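Local coordinates for protein ParA (Salmonella enterica subsp. enterica serovar Newport str. SL317, PDB 3EZF) that probably serves plasmid partition as a P-loop ATPase and represses transcription in an ADP-dependent way, binding DNA through a winged helix-turn-helix domain, at residues Lys103-His108 / Arg144-Ile149; Arg137-Leu142 / Phe387-Phe392. All blocks are in the same frame, centred on the assembly; numbering follows the deposited sequence.

Contact 1 (Lys103-His108 / Arg144-Ile149)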
# COMPACT_ATOMS: atom_id res chain seq x y z
N LYS A 103 24.98 16.19 -24.68
CA LYS A 103 24.29 15.52 -23.57
C LYS A 103 22.83 15.92 -23.60
O LYS A 103 22.45 16.89 -24.25
CB LYS A 103 24.87 15.96 -22.22
CG LYS A 103 26.29 15.56 -21.97
CD LYS A 103 26.93 16.48 -20.92
CE LYS A 103 28.42 16.18 -20.72
NZ LYS A 103 28.69 14.81 -20.18
N TYR A 104 22.00 15.19 -22.86
CA TYR A 104 20.58 15.49 -22.81
C TYR A 104 20.30 16.92 -22.35
O TYR A 104 19.33 17.55 -22.78
CB TYR A 104 19.87 14.49 -21.91
CG TYR A 104 18.37 14.60 -22.01
CD1 TYR A 104 17.67 15.52 -21.22
CD2 TYR A 104 17.66 13.82 -22.92
CE1 TYR A 104 16.30 15.66 -21.34
CE2 TYR A 104 16.28 13.95 -23.05
CZ TYR A 104 15.60 14.87 -22.25
OH TYR A 104 14.24 15.02 -22.38
N ARG A 105 21.16 17.43 -21.48
CA ARG A 105 21.00 18.79 -20.97
C ARG A 105 21.42 19.85 -22.00
O ARG A 105 21.40 21.04 -21.72
CB ARG A 105 21.84 18.97 -19.70
CG ARG A 105 23.30 19.13 -19.99
CD ARG A 105 24.14 19.01 -18.75
NE ARG A 105 24.18 17.64 -18.26
CZ ARG A 105 25.01 17.23 -17.31
NH1 ARG A 105 25.84 18.10 -16.76
NH2 ARG A 105 25.01 15.96 -16.90
N ASP A 106 21.80 19.43 -23.20
CA ASP A 106 22.21 20.37 -24.23
C ASP A 106 21.12 20.54 -25.30
O ASP A 106 21.17 21.44 -26.13
CB ASP A 106 23.51 19.89 -24.90
CG ASP A 106 24.71 19.96 -23.96
OD1 ASP A 106 25.37 18.92 -23.76
OD2 ASP A 106 24.99 21.05 -23.43
N ILE A 107 20.12 19.66 -25.25
CA ILE A 107 19.03 19.71 -26.22
C ILE A 107 17.78 20.30 -25.61
O ILE A 107 17.11 21.13 -26.22
CB ILE A 107 18.68 18.29 -26.72
CG1 ILE A 107 19.75 17.79 -27.68
CG2 ILE A 107 17.31 18.28 -27.37
CD1 ILE A 107 21.13 17.85 -27.11
N HIS A 108 17.47 19.87 -24.39
CA HIS A 108 16.26 20.30 -23.71
C HIS A 108 16.41 21.33 -22.60
O HIS A 108 17.35 21.27 -21.81
CB HIS A 108 15.56 19.07 -23.14
CG HIS A 108 15.31 18.00 -24.16
ND1 HIS A 108 14.24 18.04 -25.04
CD2 HIS A 108 15.98 16.87 -24.43
CE1 HIS A 108 14.28 16.97 -25.80
NE2 HIS A 108 15.32 16.24 -25.46
N ARG A 144 25.07 8.19 -23.30
CA ARG A 144 25.49 9.37 -24.04
C ARG A 144 24.70 10.60 -23.63
O ARG A 144 25.03 11.72 -24.03
CB ARG A 144 25.27 9.14 -25.53
CG ARG A 144 23.88 8.61 -25.82
CD ARG A 144 23.51 8.81 -27.26
NE ARG A 144 23.47 10.23 -27.59
CZ ARG A 144 23.08 10.71 -28.76
NH1 ARG A 144 22.70 9.86 -29.71
NH2 ARG A 144 23.08 12.02 -28.96
N HIS A 145 23.63 10.39 -22.87
CA HIS A 145 22.78 11.49 -22.43
C HIS A 145 23.20 12.06 -21.08
O HIS A 145 22.82 13.16 -20.74
CB HIS A 145 21.31 11.05 -22.34
CG HIS A 145 20.73 10.61 -23.64
ND1 HIS A 145 20.69 11.42 -24.76
CD2 HIS A 145 20.15 9.44 -24.01
CE1 HIS A 145 20.12 10.77 -25.76
NE2 HIS A 145 19.79 9.57 -25.33
N ASP A 146 23.99 11.30 -20.32
CA ASP A 146 24.43 11.76 -19.00
C ASP A 146 23.19 12.26 -18.28
O ASP A 146 23.18 13.34 -17.71
CB ASP A 146 25.43 12.92 -19.16
CG ASP A 146 26.30 13.12 -17.92
OD1 ASP A 146 25.98 12.55 -16.86
OD2 ASP A 146 27.30 13.87 -18.01
N LEU A 147 22.13 11.45 -18.33
CA LEU A 147 20.85 11.78 -17.70
C LEU A 147 20.93 12.08 -16.20
O LEU A 147 21.60 11.38 -15.44
CB LEU A 147 19.87 10.63 -17.95
CG LEU A 147 18.67 10.91 -18.86
CD1 LEU A 147 19.10 11.75 -20.05
CD2 LEU A 147 18.04 9.59 -19.30
N ARG A 148 20.26 13.15 -15.79
CA ARG A 148 20.19 13.59 -14.39
C ARG A 148 18.73 13.43 -13.96
O ARG A 148 17.87 14.21 -14.39
CB ARG A 148 20.60 15.04 -14.27
CG ARG A 148 22.00 15.36 -14.74
CD ARG A 148 22.18 16.86 -14.79
NE ARG A 148 21.15 17.51 -15.60
CZ ARG A 148 21.02 18.82 -15.76
NH1 ARG A 148 21.85 19.65 -15.14
NH2 ARG A 148 20.06 19.30 -16.54
N ILE A 149 18.47 12.44 -13.11
CA ILE A 149 17.12 12.11 -12.67
C ILE A 149 16.84 12.31 -11.17
O ILE A 149 17.63 11.90 -10.29
CB ILE A 149 16.82 10.63 -13.02
CG1 ILE A 149 17.05 10.42 -14.53
CG2 ILE A 149 15.40 10.26 -12.62
CD1 ILE A 149 16.70 9.02 -15.03
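Lys103 and His145 bring their CA atoms within 4.5 Å of each other where an irregular segment meets the end of a 3-10 turn, and one backbone bond joins the segments beside this point: Tyr104 N donates to His145 O at 3.0 Å. Beyond it the 144-149 segment leaves its 3-10 turn through Asp146, whose phi and psi are both positive (49° and 47°), a conformation that aspartate tolerates better than most residues. The carboxylate of Asp146 then serves two bases. Lys103 runs alongside it, pointing the same way, and a bend at the last torsion (chi4 -64°) lets NZ reach the anti lone pair of OD2 at 2.7 Å. Arg105 comes across obliquely. Its NH2 lies 3.3 Å from Asp146 OD2, but that oxygen sits well out of the guanidinium plane, so only charge acts there; one N-H of NH2 instead makes a weak bond to Asp146 O, in plane at the guanidinium edge. Asp146 OD1 has a further base in Arg137. Lys103 CD lies over one face of the Arg105 guanidinium; the opposite face stacks on Arg148, planes nearly parallel and centres 4.6 Å apart. Two like charges can share this place probably because Asp146 offsets one and Asp249, salt-bridged to Arg148 NH2, the other. Behind the polar layer, Tyr104 CB packs on Leu147 CD1 while the phenol reaches Arg399 and Glu396. The result is a salt-bridge network built on one buried aspartate, joining the loop after helix 89-98 to the loop entering strand 149-153 of the P-loop NTPase fold.

Contact 2 (Arg137-Leu142 / Phe387-Phe392). With SO4 (sulfate ion), chain E; SO4 (sulfate ion), chain G.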
# COMPACT_ATOMS: atom_id res chain seq x y z
N ARG A 137 19.10 5.80 -16.42
CA ARG A 137 20.44 6.31 -16.14
C ARG A 137 21.58 5.48 -16.71
O ARG A 137 22.41 5.98 -17.46
CB ARG A 137 20.64 6.46 -14.63
CG ARG A 137 21.45 7.68 -14.24
CD ARG A 137 22.93 7.52 -14.51
NE ARG A 137 23.56 8.81 -14.82
CZ ARG A 137 24.79 9.16 -14.44
NH1 ARG A 137 25.53 8.33 -13.72
NH2 ARG A 137 25.29 10.32 -14.82
N VAL A 138 21.61 4.20 -16.36
CA VAL A 138 22.69 3.34 -16.80
C VAL A 138 22.43 2.63 -18.10
O VAL A 138 23.23 1.80 -18.51
CB VAL A 138 22.99 2.28 -15.73
CG1 VAL A 138 23.12 2.94 -14.37
CG2 VAL A 138 21.89 1.24 -15.72
N HIS A 139 21.33 2.95 -18.77
CA HIS A 139 21.02 2.27 -20.02
C HIS A 139 22.19 2.24 -20.99
O HIS A 139 23.06 3.11 -20.97
CB HIS A 139 19.83 2.91 -20.72
CG HIS A 139 19.30 2.10 -21.86
ND1 HIS A 139 18.39 1.07 -21.69
CD2 HIS A 139 19.54 2.17 -23.19
CE1 HIS A 139 18.10 0.55 -22.87
NE2 HIS A 139 18.78 1.20 -23.79
N GLN A 140 22.19 1.22 -21.85
CA GLN A 140 23.22 1.03 -22.85
C GLN A 140 23.34 2.23 -23.80
O GLN A 140 24.36 2.92 -23.81
CB GLN A 140 22.90 -0.22 -23.69
CG GLN A 140 23.02 -1.53 -22.94
CD GLN A 140 24.45 -2.03 -22.90
OE1 GLN A 140 25.35 -1.31 -22.46
NE2 GLN A 140 24.67 -3.25 -23.36
N ASP A 141 22.29 2.45 -24.58
CA ASP A 141 22.26 3.53 -25.55
C ASP A 141 21.72 4.83 -25.00
O ASP A 141 21.19 5.64 -25.77
CB ASP A 141 21.43 3.18 -26.78
CG ASP A 141 20.96 1.76 -26.77
OD1 ASP A 141 21.82 0.87 -26.57
OD2 ASP A 141 19.74 1.55 -26.98
N LEU A 142 21.83 5.03 -23.69
CA LEU A 142 21.33 6.26 -23.11
C LEU A 142 22.41 6.96 -22.33
O LEU A 142 22.24 8.12 -21.96
CB LEU A 142 20.13 5.98 -22.22
CG LEU A 142 18.70 6.13 -22.77
CD1 LEU A 142 18.54 5.46 -24.12
CD2 LEU A 142 17.72 5.53 -21.77
N PHE A 387 12.08 -1.85 -22.48
CA PHE A 387 10.96 -1.10 -21.92
C PHE A 387 11.42 0.32 -21.62
O PHE A 387 10.74 1.29 -21.96
CB PHE A 387 10.48 -1.73 -20.63
CG PHE A 387 9.52 -0.86 -19.87
CD1 PHE A 387 8.23 -0.66 -20.34
CD2 PHE A 387 9.94 -0.19 -18.73
CE1 PHE A 387 7.36 0.20 -19.68
CE2 PHE A 387 9.08 0.67 -18.06
CZ PHE A 387 7.79 0.87 -18.54
N THR A 388 12.57 0.43 -20.95
CA THR A 388 13.15 1.72 -20.62
C THR A 388 13.31 2.53 -21.92
O THR A 388 12.76 3.62 -22.05
CB THR A 388 14.53 1.54 -19.96
OG1 THR A 388 14.39 0.69 -18.82
CG2 THR A 388 15.09 2.87 -19.52
N LYS A 389 14.06 1.97 -22.87
CA LYS A 389 14.28 2.62 -24.15
C LYS A 389 12.94 3.11 -24.70
O LYS A 389 12.85 4.22 -25.23
CB LYS A 389 14.92 1.63 -25.13
CG LYS A 389 15.18 2.19 -26.53
CD LYS A 389 16.46 3.02 -26.57
CE LYS A 389 16.61 3.77 -27.88
NZ LYS A 389 16.60 2.85 -29.06
N ALA A 390 11.91 2.28 -24.57
CA ALA A 390 10.56 2.59 -25.04
C ALA A 390 10.01 3.85 -24.38
O ALA A 390 9.50 4.76 -25.04
CB ALA A 390 9.65 1.41 -24.76
N VAL A 391 10.11 3.90 -23.06
CA VAL A 391 9.64 5.05 -22.30
C VAL A 391 10.46 6.27 -22.69
O VAL A 391 9.91 7.34 -22.93
CB VAL A 391 9.79 4.79 -20.78
CG1 VAL A 391 9.10 5.86 -20.00
CG2 VAL A 391 9.21 3.43 -20.43
N PHE A 392 11.78 6.10 -22.76
CA PHE A 392 12.65 7.21 -23.11
C PHE A 392 12.34 7.83 -24.48
O PHE A 392 12.34 9.05 -24.63
CB PHE A 392 14.11 6.77 -23.07
CG PHE A 392 15.07 7.90 -23.33
CD1 PHE A 392 15.38 8.29 -24.64
CD2 PHE A 392 15.61 8.62 -22.26
CE1 PHE A 392 16.20 9.39 -24.88
CE2 PHE A 392 16.43 9.72 -22.49
CZ PHE A 392 16.72 10.11 -23.81
S SO4 E . 17.73 5.98 -30.82
O1 SO4 E . 18.68 6.96 -31.37
O2 SO4 E . 16.61 5.79 -31.76
O3 SO4 E . 17.20 6.47 -29.53
O4 SO4 E . 18.42 4.69 -30.60
S SO4 G . 26.24 12.77 -11.85
O1 SO4 G . 27.45 13.55 -11.53
O2 SO4 G . 25.49 13.45 -12.92
O3 SO4 G . 25.40 12.65 -10.65
O4 SO4 G . 26.63 11.42 -12.30
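Lys389 and His139 both carry CG opposite the backbone N (chi1 179° and -169°), which sends the two side chains across each other at about a right angle. Lys389 passes its methylenes by the imidazole, CB lying 4.0 Å from His139 CE1, and the chain bends at chi2 and again at chi4. A lysine suits this margin of the contact, since its aliphatic shaft packs while its amino group reaches outward. Lys389 CD rests 4.0 Å from Leu142 CD1 and also lies beside the Asp141 carboxylate. Asp141 OD2 and Lys389 NZ form a long salt bridge of 4.0 Å; a sulfate is nearer, with its O4 (chain E) hydrogen-bonded to Lys389 NZ at 3.0 Å. OD2 also receives a weak hydrogen bond from His139 NE2, within the same turn. This turn follows helix 129-138, His139 being the first residue to leave helical geometry, and it lies against the C-terminal helix 378-400, two elements beside the parallel sheet of this P-loop NTPase fold. On the C-terminal helix, Thr388 and Phe392 are one turn apart and face the same way. Leu142 slides past Phe392 in the opposite direction, laying CG over one face of the ring, 4.1 Å from its centroid and 14° off the normal, a CH-pi contact. CD2 of Leu142 continues along the same side chain, 3.8 Å from Phe392 CD2. The small branched Thr388 fills in beside the imidazole and touches Ala135 and Leu136. Arg137 sets its CB away from the helix; its NH2 gives a weak hydrogen bond to O4 of the other sulfate (chain G), both ions probably coming from the crystallisation liquor, while its NE is held by Leu147 O.

In the fold
From the N terminus, the chain passes helix 89-98 and reaches 103-108, runs through strand 112-116 and helix 129-138, and turns at 137-142. At 144-149 contact 1 closes its loop, with 35 residues between its segments. Contact 2, opened at 137-142, closes on helix 378-400 with 244 residues between its segments, after the rest of the parallel sheet has been laid down. The two loops therefore cross. Their centres lie about 12 Å apart and they touch: Arg137 reaches Asp146 and Leu147, and Phe392 packs against His145 and Leu147. The C-terminal helix, the end of helix 129-138 and the loops entering strands 112-116 and 149-153 are thus joined.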